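PDB 5X6S: acetylxylan esterase A from Aspergillus awamori, which removes acetyl side groups from the backbone of acetylated xylan, acting as a secreted serine esterase of the alpha/beta-hydrolase class in plant biomass breakdown. Local coordinates for residues A[17-22]-A[63-68]; A[36-41]-A[74-79]; A[50-55]-A[261-266]; A[78-83]-A[155-160]; A[139-144]-A[192-197]. One frame throughout, in Å; residues are numbered along the deposited sequence.

Contact 1. Residues A[17-22]-A[63-68]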
# COMPACT_ATOMS: atom_id res chain seq x y z
N VAL A 17 3.89 14.47 -18.42
CA VAL A 17 5.06 13.63 -18.20
C VAL A 17 5.02 12.42 -19.17
O VAL A 17 3.93 11.85 -19.37
CB VAL A 17 5.11 13.15 -16.72
CG1 VAL A 17 6.38 12.41 -16.41
CG2 VAL A 17 4.92 14.33 -15.79
N GLY A 18 6.16 12.01 -19.73
CA GLY A 18 6.20 10.77 -20.55
C GLY A 18 6.31 9.50 -19.70
O GLY A 18 6.90 9.55 -18.62
N MET A 19 5.78 8.39 -20.18
CA MET A 19 5.90 7.13 -19.49
C MET A 19 6.49 6.09 -20.43
O MET A 19 5.93 5.87 -21.51
CB MET A 19 4.55 6.64 -19.00
CG MET A 19 4.60 5.28 -18.38
SD MET A 19 3.02 4.71 -17.80
CE MET A 19 3.40 3.03 -17.32
N TYR A 20 7.60 5.50 -20.04
CA TYR A 20 8.19 4.38 -20.78
C TYR A 20 8.38 3.23 -19.84
O TYR A 20 8.81 3.42 -18.70
CB TYR A 20 9.52 4.74 -21.43
CG TYR A 20 9.43 5.91 -22.40
CD1 TYR A 20 9.38 7.21 -21.95
CD2 TYR A 20 9.35 5.70 -23.76
CE1 TYR A 20 9.33 8.30 -22.82
CE2 TYR A 20 9.28 6.77 -24.65
CZ TYR A 20 9.27 8.07 -24.17
OH TYR A 20 9.14 9.12 -25.02
N ILE A 21 8.08 2.03 -20.29
CA ILE A 21 8.30 0.83 -19.48
C ILE A 21 9.15 -0.22 -20.15
O ILE A 21 9.07 -0.43 -21.38
CB ILE A 21 6.99 0.17 -19.01
CG1 ILE A 21 6.15 -0.32 -20.18
CG2 ILE A 21 6.18 1.16 -18.23
CD1 ILE A 21 4.94 -1.14 -19.68
N TYR A 22 10.00 -0.88 -19.37
CA TYR A 22 10.68 -2.05 -19.83
C TYR A 22 10.01 -3.27 -19.23
O TYR A 22 10.05 -3.46 -18.01
CB TYR A 22 12.17 -2.07 -19.52
CG TYR A 22 12.86 -3.29 -20.09
CD1 TYR A 22 13.30 -3.32 -21.41
CD2 TYR A 22 13.08 -4.41 -19.33
CE1 TYR A 22 13.92 -4.48 -21.95
CE2 TYR A 22 13.71 -5.54 -19.83
CZ TYR A 22 14.13 -5.57 -21.17
OH TYR A 22 14.76 -6.70 -21.66
N ILE A 63 8.99 -5.24 -13.62
CA ILE A 63 8.82 -4.29 -14.71
C ILE A 63 9.54 -3.00 -14.27
O ILE A 63 9.48 -2.64 -13.10
CB ILE A 63 7.32 -4.01 -14.97
CG1 ILE A 63 6.67 -5.29 -15.53
CG2 ILE A 63 7.09 -2.81 -15.91
CD1 ILE A 63 5.16 -5.26 -15.59
N VAL A 64 10.19 -2.32 -15.19
CA VAL A 64 10.76 -0.98 -14.90
C VAL A 64 9.99 0.14 -15.54
O VAL A 64 9.63 0.04 -16.72
CB VAL A 64 12.27 -0.84 -15.35
CG1 VAL A 64 12.92 0.39 -14.64
CG2 VAL A 64 13.05 -2.11 -15.11
N ILE A 65 9.68 1.19 -14.78
CA ILE A 65 8.98 2.37 -15.30
C ILE A 65 9.98 3.50 -15.32
O ILE A 65 10.64 3.74 -14.32
CB ILE A 65 7.77 2.82 -14.44
CG1 ILE A 65 6.69 1.73 -14.43
CG2 ILE A 65 7.22 4.16 -14.98
CD1 ILE A 65 5.60 1.98 -13.34
N TYR A 66 10.09 4.18 -16.47
CA TYR A 66 11.04 5.27 -16.64
C TYR A 66 10.24 6.51 -16.97
O TYR A 66 9.90 6.73 -18.15
CB TYR A 66 12.07 4.95 -17.79
CG TYR A 66 12.88 3.68 -17.62
CD1 TYR A 66 14.09 3.67 -16.89
CD2 TYR A 66 12.46 2.48 -18.20
CE1 TYR A 66 14.86 2.52 -16.76
CE2 TYR A 66 13.22 1.32 -18.06
CZ TYR A 66 14.38 1.32 -17.33
OH TYR A 66 15.07 0.14 -17.22
N PRO A 67 9.90 7.34 -15.96
CA PRO A 67 9.17 8.58 -16.26
C PRO A 67 10.10 9.52 -17.02
O PRO A 67 11.29 9.38 -16.91
CB PRO A 67 8.85 9.16 -14.87
CG PRO A 67 8.94 7.97 -13.92
CD PRO A 67 10.13 7.20 -14.51
N SER A 68 9.51 10.43 -17.82
CA SER A 68 10.30 11.31 -18.69
C SER A 68 9.84 12.75 -18.54
O SER A 68 8.70 13.08 -18.84
CB SER A 68 10.18 10.87 -20.13
OG SER A 68 11.35 11.19 -20.79

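Contact 2. Residues A[36-41]-A[74-79]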
# COMPACT_ATOMS: atom_id res chain seq x y z
N ALA A 36 12.42 4.16 -12.09
CA ALA A 36 13.78 4.66 -12.23
C ALA A 36 13.74 6.05 -12.87
O ALA A 36 13.34 6.21 -14.06
CB ALA A 36 14.63 3.68 -13.05
N ILE A 37 14.13 7.08 -12.10
CA ILE A 37 13.84 8.47 -12.44
C ILE A 37 15.11 9.25 -12.82
O ILE A 37 16.06 9.34 -12.01
CB ILE A 37 13.11 9.20 -11.30
CG1 ILE A 37 11.91 8.36 -10.79
CG2 ILE A 37 12.73 10.61 -11.74
CD1 ILE A 37 11.16 8.97 -9.59
N HIS A 38 15.12 9.77 -14.05
CA HIS A 38 16.31 10.27 -14.67
C HIS A 38 16.74 11.66 -14.12
O HIS A 38 15.97 12.35 -13.44
CB HIS A 38 16.09 10.36 -16.18
CG HIS A 38 15.16 11.45 -16.61
ND1 HIS A 38 15.53 12.78 -16.66
CD2 HIS A 38 13.88 11.40 -17.03
CE1 HIS A 38 14.52 13.51 -17.09
NE2 HIS A 38 13.49 12.70 -17.32
N TYR A 39 17.99 12.03 -14.44
CA TYR A 39 18.65 13.31 -14.04
C TYR A 39 18.36 14.46 -15.03
O TYR A 39 17.83 14.24 -16.12
CB TYR A 39 20.18 13.05 -13.92
CG TYR A 39 20.70 12.16 -15.02
CD1 TYR A 39 20.79 12.63 -16.35
CD2 TYR A 39 20.99 10.83 -14.78
CE1 TYR A 39 21.23 11.80 -17.38
CE2 TYR A 39 21.43 9.98 -15.79
CZ TYR A 39 21.54 10.47 -17.11
OH TYR A 39 21.95 9.64 -18.10
N CYS A 40 18.69 15.71 -14.68
CA CYS A 40 18.53 16.83 -15.65
C CYS A 40 19.27 16.54 -16.92
O CYS A 40 20.27 15.83 -16.88
CB CYS A 40 19.08 18.15 -15.10
SG CYS A 40 18.26 18.82 -13.63
N THR A 41 18.76 17.10 -18.01
CA THR A 41 19.23 16.89 -19.40
C THR A 41 18.91 15.50 -19.96
O THR A 41 19.18 15.25 -21.13
CB THR A 41 20.74 17.21 -19.63
OG1 THR A 41 21.55 16.16 -19.06
CG2 THR A 41 21.13 18.56 -19.00
N GLY A 74 15.14 19.21 -19.04
CA GLY A 74 14.99 17.83 -18.59
C GLY A 74 15.01 17.59 -17.09
O GLY A 74 15.03 16.42 -16.66
N CYS A 75 14.99 18.64 -16.27
CA CYS A 75 14.92 18.43 -14.83
C CYS A 75 13.48 18.11 -14.43
O CYS A 75 12.54 18.40 -15.19
CB CYS A 75 15.36 19.66 -14.05
SG CYS A 75 17.05 20.25 -14.37
N TRP A 76 13.31 17.60 -13.21
CA TRP A 76 11.98 17.37 -12.63
C TRP A 76 11.41 18.55 -11.86
O TRP A 76 12.12 19.25 -11.18
CB TRP A 76 12.03 16.12 -11.73
CG TRP A 76 12.21 14.88 -12.57
CD1 TRP A 76 13.39 14.20 -12.83
CD2 TRP A 76 11.19 14.23 -13.36
NE1 TRP A 76 13.13 13.16 -13.72
CE2 TRP A 76 11.81 13.15 -14.06
CE3 TRP A 76 9.82 14.47 -13.55
CZ2 TRP A 76 11.09 12.30 -14.89
CZ3 TRP A 76 9.09 13.61 -14.37
CH2 TRP A 76 9.74 12.54 -15.04
N ASP A 77 10.09 18.76 -11.95
CA ASP A 77 9.40 19.67 -11.03
C ASP A 77 9.37 19.05 -9.62
O ASP A 77 8.61 18.09 -9.35
CB ASP A 77 7.98 20.02 -11.50
CG ASP A 77 7.27 20.98 -10.57
OD1 ASP A 77 7.97 21.65 -9.74
OD2 ASP A 77 6.00 21.04 -10.63
N VAL A 78 10.23 19.57 -8.77
CA VAL A 78 10.27 19.22 -7.34
C VAL A 78 10.08 20.51 -6.46
O VAL A 78 10.47 20.55 -5.26
CB VAL A 78 11.52 18.40 -6.97
CG1 VAL A 78 11.42 16.99 -7.58
CG2 VAL A 78 12.81 19.12 -7.43
N SER A 79 9.44 21.52 -7.06
CA SER A 79 9.29 22.86 -6.46
C SER A 79 7.88 23.40 -6.29
O SER A 79 7.62 24.15 -5.37
CB SER A 79 10.13 23.86 -7.26
OG SER A 79 9.71 24.00 -8.60

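Contact 3. Residues A[50-55]-A[261-266]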
# COMPACT_ATOMS: atom_id res chain seq x y z
N ASP A 50 21.17 4.01 -19.44
CA ASP A 50 22.24 4.40 -18.51
C ASP A 50 21.98 3.91 -17.08
O ASP A 50 22.25 4.65 -16.12
CB ASP A 50 22.31 5.95 -18.44
CG ASP A 50 23.62 6.46 -17.80
OD1 ASP A 50 24.61 5.70 -17.73
OD2 ASP A 50 23.62 7.65 -17.37
N SER A 51 21.38 2.73 -16.90
CA SER A 51 21.18 2.21 -15.56
C SER A 51 21.12 0.72 -15.74
O SER A 51 20.88 0.25 -16.84
CB SER A 51 19.88 2.73 -14.96
OG SER A 51 18.73 2.41 -15.74
N PRO A 52 21.31 -0.03 -14.64
CA PRO A 52 21.31 -1.48 -14.75
C PRO A 52 19.94 -2.12 -14.62
O PRO A 52 19.88 -3.35 -14.64
CB PRO A 52 22.19 -1.90 -13.55
CG PRO A 52 21.92 -0.85 -12.50
CD PRO A 52 21.78 0.44 -13.31
N TYR A 53 18.85 -1.36 -14.46
CA TYR A 53 17.57 -1.95 -14.04
C TYR A 53 16.93 -2.89 -15.05
O TYR A 53 16.32 -3.90 -14.66
CB TYR A 53 16.54 -0.86 -13.59
CG TYR A 53 17.10 -0.02 -12.48
CD1 TYR A 53 17.48 -0.60 -11.29
CD2 TYR A 53 17.41 1.34 -12.68
CE1 TYR A 53 18.08 0.15 -10.26
CE2 TYR A 53 18.01 2.08 -11.68
CZ TYR A 53 18.34 1.48 -10.48
OH TYR A 53 18.95 2.19 -9.52
N ALA A 54 17.02 -2.57 -16.33
CA ALA A 54 16.49 -3.50 -17.37
C ALA A 54 17.25 -4.82 -17.41
O ALA A 54 16.64 -5.87 -17.53
CB ALA A 54 16.51 -2.84 -18.77
N THR A 55 18.57 -4.77 -17.26
CA THR A 55 19.39 -5.97 -17.18
C THR A 55 18.95 -6.79 -15.95
O THR A 55 18.72 -8.00 -16.04
CB THR A 55 20.92 -5.63 -17.11
OG1 THR A 55 21.32 -5.04 -18.34
CG2 THR A 55 21.78 -6.84 -16.86
N VAL A 261 26.75 9.72 -7.08
CA VAL A 261 27.19 8.41 -6.66
C VAL A 261 26.67 7.43 -7.73
O VAL A 261 25.46 7.41 -8.02
CB VAL A 261 26.61 8.01 -5.29
CG1 VAL A 261 26.96 6.56 -4.95
CG2 VAL A 261 27.07 8.96 -4.16
N PRO A 262 27.57 6.64 -8.32
CA PRO A 262 27.12 5.70 -9.38
C PRO A 262 26.12 4.71 -8.81
O PRO A 262 26.24 4.33 -7.67
CB PRO A 262 28.40 4.91 -9.76
CG PRO A 262 29.52 5.46 -8.92
CD PRO A 262 29.03 6.59 -8.06
N ILE A 263 25.17 4.26 -9.62
CA ILE A 263 24.17 3.33 -9.19
C ILE A 263 24.81 2.00 -8.82
O ILE A 263 25.64 1.46 -9.56
CB ILE A 263 23.16 3.06 -10.34
CG1 ILE A 263 22.38 4.30 -10.71
CG2 ILE A 263 22.21 1.92 -9.96
CD1 ILE A 263 21.62 4.17 -12.02
N HIS A 264 24.44 1.44 -7.67
CA HIS A 264 24.88 0.15 -7.27
C HIS A 264 23.67 -0.77 -7.45
O HIS A 264 22.94 -1.06 -6.50
CB HIS A 264 25.37 0.14 -5.81
CG HIS A 264 26.66 0.87 -5.59
ND1 HIS A 264 26.86 2.17 -5.99
CD2 HIS A 264 27.82 0.46 -5.04
CE1 HIS A 264 28.10 2.53 -5.69
NE2 HIS A 264 28.70 1.51 -5.11
N GLY A 265 23.48 -1.26 -8.67
CA GLY A 265 22.29 -2.05 -9.02
C GLY A 265 22.08 -3.32 -8.17
O GLY A 265 20.96 -3.58 -7.71
N ASP A 266 23.13 -4.13 -7.94
CA ASP A 266 22.93 -5.30 -7.12
C ASP A 266 22.53 -4.92 -5.68
O ASP A 266 21.68 -5.58 -5.07
CB ASP A 266 24.17 -6.23 -7.07
CG ASP A 266 24.65 -6.68 -8.48
OD1 ASP A 266 23.93 -6.60 -9.47
OD2 ASP A 266 25.81 -7.12 -8.57

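Contact 4. Residues A[78-83]-A[155-160]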
# COMPACT_ATOMS: atom_id res chain seq x y z
N VAL A 78 10.23 19.57 -8.77
CA VAL A 78 10.27 19.22 -7.34
C VAL A 78 10.08 20.51 -6.46
O VAL A 78 10.47 20.55 -5.26
CB VAL A 78 11.52 18.40 -6.97
CG1 VAL A 78 11.42 16.99 -7.58
CG2 VAL A 78 12.81 19.12 -7.43
N SER A 79 9.44 21.52 -7.06
CA SER A 79 9.29 22.86 -6.46
C SER A 79 7.88 23.40 -6.29
O SER A 79 7.62 24.15 -5.37
CB SER A 79 10.13 23.86 -7.26
OG SER A 79 9.71 24.00 -8.60
N SER A 80 6.98 23.05 -7.21
CA SER A 80 5.62 23.59 -7.20
C SER A 80 4.78 22.99 -6.06
O SER A 80 5.04 21.88 -5.59
CB SER A 80 4.94 23.35 -8.55
OG SER A 80 4.55 21.95 -8.64
N GLN A 81 3.73 23.70 -5.64
CA GLN A 81 2.78 23.12 -4.69
C GLN A 81 2.10 21.86 -5.30
O GLN A 81 1.83 20.90 -4.63
CB GLN A 81 1.71 24.15 -4.32
CG GLN A 81 2.23 25.29 -3.45
CD GLN A 81 2.91 24.75 -2.22
OE1 GLN A 81 4.13 24.72 -2.14
NE2 GLN A 81 2.11 24.24 -1.29
N ALA A 82 1.83 21.90 -6.59
CA ALA A 82 1.24 20.79 -7.28
C ALA A 82 2.07 19.51 -7.17
O ALA A 82 1.52 18.43 -6.94
CB ALA A 82 0.99 21.14 -8.75
N THR A 83 3.39 19.62 -7.34
CA THR A 83 4.26 18.45 -7.30
C THR A 83 4.54 18.01 -5.86
O THR A 83 4.86 16.85 -5.62
CB THR A 83 5.55 18.69 -8.09
OG1 THR A 83 6.12 17.42 -8.50
CG2 THR A 83 6.59 19.47 -7.27
N ASN A 155 5.91 29.41 -5.94
CA ASN A 155 5.17 28.33 -6.61
C ASN A 155 5.61 28.11 -8.06
O ASN A 155 4.80 27.83 -8.93
CB ASN A 155 3.66 28.65 -6.48
CG ASN A 155 2.75 27.45 -6.64
OD1 ASN A 155 3.20 26.32 -6.75
ND2 ASN A 155 1.44 27.69 -6.62
N GLN A 156 6.91 28.24 -8.34
CA GLN A 156 7.44 28.00 -9.68
C GLN A 156 7.46 26.48 -9.95
O GLN A 156 7.70 25.68 -9.03
CB GLN A 156 8.86 28.57 -9.88
CG GLN A 156 8.96 30.12 -9.87
CD GLN A 156 7.97 30.82 -10.84
OE1 GLN A 156 6.97 31.42 -10.40
NE2 GLN A 156 8.26 30.75 -12.13
N VAL A 157 7.16 26.13 -11.19
CA VAL A 157 7.22 24.75 -11.64
C VAL A 157 8.65 24.47 -12.15
O VAL A 157 9.18 25.19 -12.99
CB VAL A 157 6.20 24.53 -12.77
CG1 VAL A 157 6.45 23.23 -13.51
CG2 VAL A 157 4.77 24.65 -12.23
N ASP A 158 9.28 23.43 -11.63
CA ASP A 158 10.61 23.05 -12.12
C ASP A 158 11.63 24.18 -11.87
O ASP A 158 12.50 24.42 -12.71
CB ASP A 158 10.55 22.68 -13.61
CG ASP A 158 11.87 22.14 -14.16
OD1 ASP A 158 12.67 21.55 -13.40
OD2 ASP A 158 12.06 22.28 -15.39
N GLY A 159 11.52 24.82 -10.70
CA GLY A 159 12.44 25.90 -10.33
C GLY A 159 13.63 25.33 -9.59
O GLY A 159 13.46 24.53 -8.65
N TRP A 160 14.84 25.70 -10.01
CA TRP A 160 16.07 25.30 -9.30
C TRP A 160 16.21 26.18 -8.06
O TRP A 160 16.14 27.39 -8.17
CB TRP A 160 17.31 25.47 -10.22
CG TRP A 160 18.60 24.88 -9.63
CD1 TRP A 160 19.54 25.55 -8.85
CD2 TRP A 160 19.11 23.55 -9.78
NE1 TRP A 160 20.56 24.70 -8.49
CE2 TRP A 160 20.33 23.48 -9.06
CE3 TRP A 160 18.64 22.41 -10.44
CZ2 TRP A 160 21.09 22.32 -9.01
CZ3 TRP A 160 19.38 21.26 -10.37
CH2 TRP A 160 20.60 21.21 -9.65
O HOH W 1 12.15 21.85 -9.25
O HOH W 2 1.53 24.39 -7.98

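Contact 5. Residues A[139-144]-A[192-197]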
# COMPACT_ATOMS: atom_id res chain seq x y z
N ALA A 139 12.77 2.86 -1.29
CA ALA A 139 13.30 3.83 -2.23
C ALA A 139 14.78 3.93 -2.06
O ALA A 139 15.26 3.84 -0.90
CB ALA A 139 12.72 5.19 -2.00
N THR A 140 15.50 4.19 -3.17
CA THR A 140 16.97 4.42 -3.12
C THR A 140 17.24 5.74 -3.79
O THR A 140 16.86 5.96 -4.95
CB THR A 140 17.78 3.23 -3.76
OG1 THR A 140 17.57 2.02 -3.00
CG2 THR A 140 19.30 3.51 -3.80
N VAL A 141 17.93 6.63 -3.10
CA VAL A 141 18.21 7.99 -3.53
C VAL A 141 19.70 8.12 -3.85
O VAL A 141 20.56 7.93 -2.94
CB VAL A 141 17.77 9.02 -2.44
CG1 VAL A 141 18.06 10.44 -2.81
CG2 VAL A 141 16.28 8.85 -2.11
N TYR A 142 20.01 8.37 -5.12
CA TYR A 142 21.40 8.63 -5.58
C TYR A 142 21.66 10.14 -5.76
O TYR A 142 21.41 10.72 -6.83
CB TYR A 142 21.75 7.84 -6.87
CG TYR A 142 21.91 6.38 -6.64
CD1 TYR A 142 23.07 5.88 -6.02
CD2 TYR A 142 20.91 5.48 -7.00
CE1 TYR A 142 23.20 4.54 -5.76
CE2 TYR A 142 21.07 4.08 -6.74
CZ TYR A 142 22.22 3.64 -6.15
OH TYR A 142 22.44 2.33 -5.88
N SER A 143 22.19 10.78 -4.70
CA SER A 143 22.60 12.21 -4.80
C SER A 143 21.45 13.15 -5.13
O SER A 143 21.36 13.70 -6.24
CB SER A 143 23.73 12.39 -5.82
OG SER A 143 24.78 11.44 -5.61
N GLY A 144 20.55 13.31 -4.18
CA GLY A 144 19.43 14.22 -4.34
C GLY A 144 19.43 15.30 -3.25
O GLY A 144 20.47 15.61 -2.64
N PRO A 192 7.75 4.19 2.31
CA PRO A 192 8.89 3.35 1.88
C PRO A 192 10.10 3.42 2.83
O PRO A 192 10.42 4.52 3.34
CB PRO A 192 9.28 3.94 0.51
CG PRO A 192 8.73 5.35 0.52
CD PRO A 192 7.48 5.29 1.36
N ARG A 193 10.77 2.29 2.99
CA ARG A 193 12.10 2.25 3.63
C ARG A 193 13.06 3.05 2.73
O ARG A 193 13.14 2.77 1.53
CB ARG A 193 12.55 0.82 3.78
CG ARG A 193 11.65 -0.06 4.59
CD ARG A 193 12.19 -1.52 4.63
NE ARG A 193 11.95 -2.27 3.38
CZ ARG A 193 12.87 -2.49 2.44
NH1 ARG A 193 14.09 -2.01 2.58
NH2 ARG A 193 12.56 -3.17 1.34
N MET A 194 13.77 4.03 3.30
CA MET A 194 14.61 4.94 2.56
C MET A 194 16.09 4.59 2.65
O MET A 194 16.62 4.37 3.73
CB MET A 194 14.42 6.37 3.04
CG MET A 194 13.01 6.91 3.03
SD MET A 194 12.24 6.82 1.36
CE MET A 194 13.25 7.98 0.51
N GLN A 195 16.77 4.59 1.50
CA GLN A 195 18.22 4.42 1.41
C GLN A 195 18.77 5.58 0.63
O GLN A 195 18.40 5.79 -0.55
CB GLN A 195 18.55 3.11 0.70
CG GLN A 195 20.01 2.83 0.54
CD GLN A 195 20.24 1.51 -0.20
OE1 GLN A 195 19.87 1.37 -1.39
NE2 GLN A 195 20.79 0.52 0.49
N ILE A 196 19.65 6.34 1.28
CA ILE A 196 20.15 7.63 0.77
C ILE A 196 21.66 7.58 0.52
O ILE A 196 22.45 7.45 1.47
CB ILE A 196 19.84 8.77 1.79
CG1 ILE A 196 18.40 8.68 2.29
CG2 ILE A 196 20.27 10.15 1.26
CD1 ILE A 196 17.31 8.81 1.22
N TYR A 197 22.08 7.70 -0.75
CA TYR A 197 23.49 7.80 -1.12
C TYR A 197 23.87 9.24 -1.41
O TYR A 197 23.09 10.00 -1.99
CB TYR A 197 23.79 7.02 -2.40
CG TYR A 197 23.76 5.51 -2.34
CD1 TYR A 197 22.56 4.77 -2.47
CD2 TYR A 197 24.95 4.79 -2.22
CE1 TYR A 197 22.58 3.37 -2.47
CE2 TYR A 197 24.96 3.38 -2.25
CZ TYR A 197 23.79 2.68 -2.37
OH TYR A 197 23.86 1.30 -2.40
O HOH W 3 21.26 12.23 -1.56

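Contact 1. Residues A[17-22]-A[63-68]
Gly18, Tyr20 and Tyr22 pair with Ser68, Tyr66 and Val64 as antiparallel neighbours in the central sheet of the alpha/beta-hydrolase fold, the strand axes running at 158° to each other. Each of the three is a hydrogen-bonded pair, which gives six backbone bonds. The shortest runs from Tyr66 N to Tyr20 O at 2.7 Å; its return bond, Tyr20 N to Tyr66 O, is longer at 3.2 Å. In the non-hydrogen-bonded pair Ile21 with Ile65, Ile21 CA comes within 3.2 Å of Val64 O, a CA-H...O contact.

Apolar packing occupies both faces. On the face of Met19, Ile21 and Pro67, Ile21 CG2 meets Ile65 CG1 at 3.9 Å. Ile21 CG1 sits between the backbone N and the carbonyl carbon (chi1 62°), leaving CG2 as the branch that reaches across. Helix 91-106 packs on this side, touching Met19 and Ile65.

The other face carries the three tyrosines, together with Val64 and Ser68. Helix 53-60 lies against Tyr22, Val64 and Tyr66, and the Tyr22 hydroxyl is hydrogen-bonded to Glu58. Val64 CG1 stands over one face of the Tyr66 ring, whereas Tyr22 CB meets that ring at its edge, in plane, 3.8 Å from Tyr66 CE2. Farther along, the Tyr20 ring turns its rim to the neighbouring strand, and Tyr20 CE1 lies 3.8 Å from Ser68 CB.

Contact 2. Residues A[36-41]-A[74-79]
A disulfide ties the loop leaving strand 33-37 of the alpha/beta-hydrolase sheet to the long loop between strand 63-68 and helix 91-106. Cys40 SG and Cys75 SG are bonded at 2.0 Å with a chi3 of 114°, and the CA atoms of the two cysteines are only 4.0 Å apart. Ser120, next to the presumed nucleophile Ser119, touches both cysteines, so the bridge lies close to the probable catalytic centre.

Next in sequence to Cys75, the Trp76 indole lies between Ile37 and His38. Ile37 CG2 stands over one face of the indole, offset toward its rim, at 3.3 Å from Trp76 NE1. The His38 and Trp76 rings meet obliquely, their planes at 45°, with Trp76 NE1 above the centre of the imidazole. A weak hydrogen bond from Trp76 NE1 to His38 O spans 3.0 Å, its N-H...O angle bent to 127°.

Two bonds fix the imidazole's rotation. His38 ND1 donates to Tyr39 O at 2.8 Å, with the acceptor in the ring plane, while NE2 is hydrogen-bonded to Ser69 N, consistent with a proton on ND1 and an accepting NE2. The first torsion sets the ring between the backbone N and carbonyl carbon, where its edge faces segment 74-79: Gly74 O lies in plane, 3.0 Å from His38 CE1.

Contact 3. Residues A[50-55]-A[261-266]
The Tyr53 ring meets Ile263 obliquely, neither squarely over a face nor at an edge, where the start of helix 53-60 approaches the loop leading into helix 265-272 of the alpha/beta-hydrolase fold. The two side chains come from opposite directions. Ile263 CG2 lies 3.9 Å from Tyr53 CZ and 3.3 Å from Tyr53 OH, so the contact is made at the hydroxyl end of the tyrosine. That hydroxyl is hydrogen-bonded to Asp268, which belongs to helix 265-272; the ring therefore spans from one helix to the other. Tyr53 and Ile263 both touch Tyr142 of strand 138-142, so the pair packs the two helix starts against the sheet. The second flat group, the His264 imidazole, takes no part in the contact between the segments. At its edge, in plane, is Pro262 O, which accepts from His264 ND1 over 2.8 Å through a bent N-H...O angle of 136°. The other ring nitrogen, NE2, is hydrogen-bonded to Gln237.

No hydrogen bond joins the two segments, and the contact is apolar. Ile263 supplies the larger share on its side by using two branches. CG2, anti to the backbone N, faces Pro52 CD at 3.7 Å as well as the tyrosine. CG1 is anti to the carbonyl carbon (chi1 -64°), and the extended chain beyond it carries CD1 to 3.7 Å from Ser51 CB. The isoleucine thus fits against three consecutive residues. Ser51 keeps its hydroxyl on Tyr47 O, leaving its CB for this packing.

His264 occupies the N-cap position of helix 265-272. The first turn begins at Gly265, whose CA is met by Pro52 CG at 3.7 Å.

Contact 4. Residues A[78-83]-A[155-160]
Ser79 and Ser80 lie against Asn155-Gly159 where two irregular loops of the alpha/beta-hydrolase fold meet, one following strand 63-68 and the other strand 138-142. Neither contains a regular helix or strand: residues 81-83 have helical backbone angles without the regular bonds, while Asn155 and Asp158 both have positive phi. The nearest CA atoms, those of Ser80 and Asn155, are 4.8 Å apart.

The buried Ser79 hydroxyl joins the two loops by acting in both directions. It donates to Gln156 O at 2.7 Å, from 42° above the carbonyl plane, and accepts from Gly159 N at 2.9 Å along a nearly straight N-H...O line. The Asp77 carboxylate also receives Asp158 N, so the loop after strand 63-68 holds the loop after strand 138-142 through several polar side chains.

Ser80 turns its own hydroxyl back into its loop, where it accepts from Thr83 N in an ST motif and is also hydrogen-bonded to Asp77; its CB instead packs on Val157 CG2 at 3.9 Å. A water links Val78 N with Gly159 O.

At the exposed end, the Asn155 side chain crosses that of Gln81 at about a right angle. CG anti to the backbone N (chi1 -159°) directs the amide toward the other loop, where Asn155 OD1 receives Gln81 N at 2.9 Å. A second water accepts from Ala82 N and donates to the same oxygen; the water oxygen lies 2.8 Å from Asn155 OD1.

Contact 5. Residues A[139-144]-A[192-197]
Tyr142 and Tyr197 share a chi1 of -71°, each CG anti to its carbonyl carbon, and their rings consequently run side by side from adjacent strands. They form an offset stack with centroids 4.5 Å apart and planes inclined by 21°. Tyr142 CE1 stands over one face of the Tyr197 ring, toward its rim, 3.4 Å from Tyr197 CD1. The Tyr142 hydroxyl is hydrogen-bonded to Asp268 and His264 N, which ties the stack to helix 265-272 and its N-cap.

On the same face, the Gln195 side chain, extended beyond CG, lies alongside Thr140. Thr140 OG1 donates to Gln195 OE1 at 2.9 Å, while Gln195 NE2 is hydrogen-bonded to Gln250, so both ends of this buried amide are satisfied and its rotation is fixed. Thr140 CG2 approaches Tyr197 CE1 at the ring edge.

On the opposite face of the sheet, Val141 CG2 presses on Ile196 CD1 at 3.5 Å, a tight carbon pair. Met194, bent at chi2 and chi3, curls its SD to 3.8 Å from Ala139 CB.

Five backbone bonds join the two strands and the turn at Ser143 in parallel register, among them Tyr197 N to Val141 O at 2.7 Å, and a water bridges Gly144 N and Tyr197 O. Strand axes at 15° to each other, with helix 120-131 on the Val141 face and helix 265-272 against Thr140, fit the parallel part of the alpha/beta-hydrolase sheet.

Overall arrangement
From the N terminus, strand 18-23 pairs with strand 63-68 in contact 1, closing a loop that holds strand 33-37 and helix 53-60. Contact 2 starts inside this loop and ends beyond it, so the two cross; contact 3 crosses both, running from 50-55 to 261-266 near the C terminus. Contact 4 takes over where contact 2 ends, sharing Val78 and Ser79, and crosses contact 5. Contacts 4 and 5 both nest within contact 3. Contacts 1 and 5 join strands in separate parts of one sheet, their centres about 19 Å apart; contacts 2 and 4 link loops, while contact 3 brings the two helix starts together.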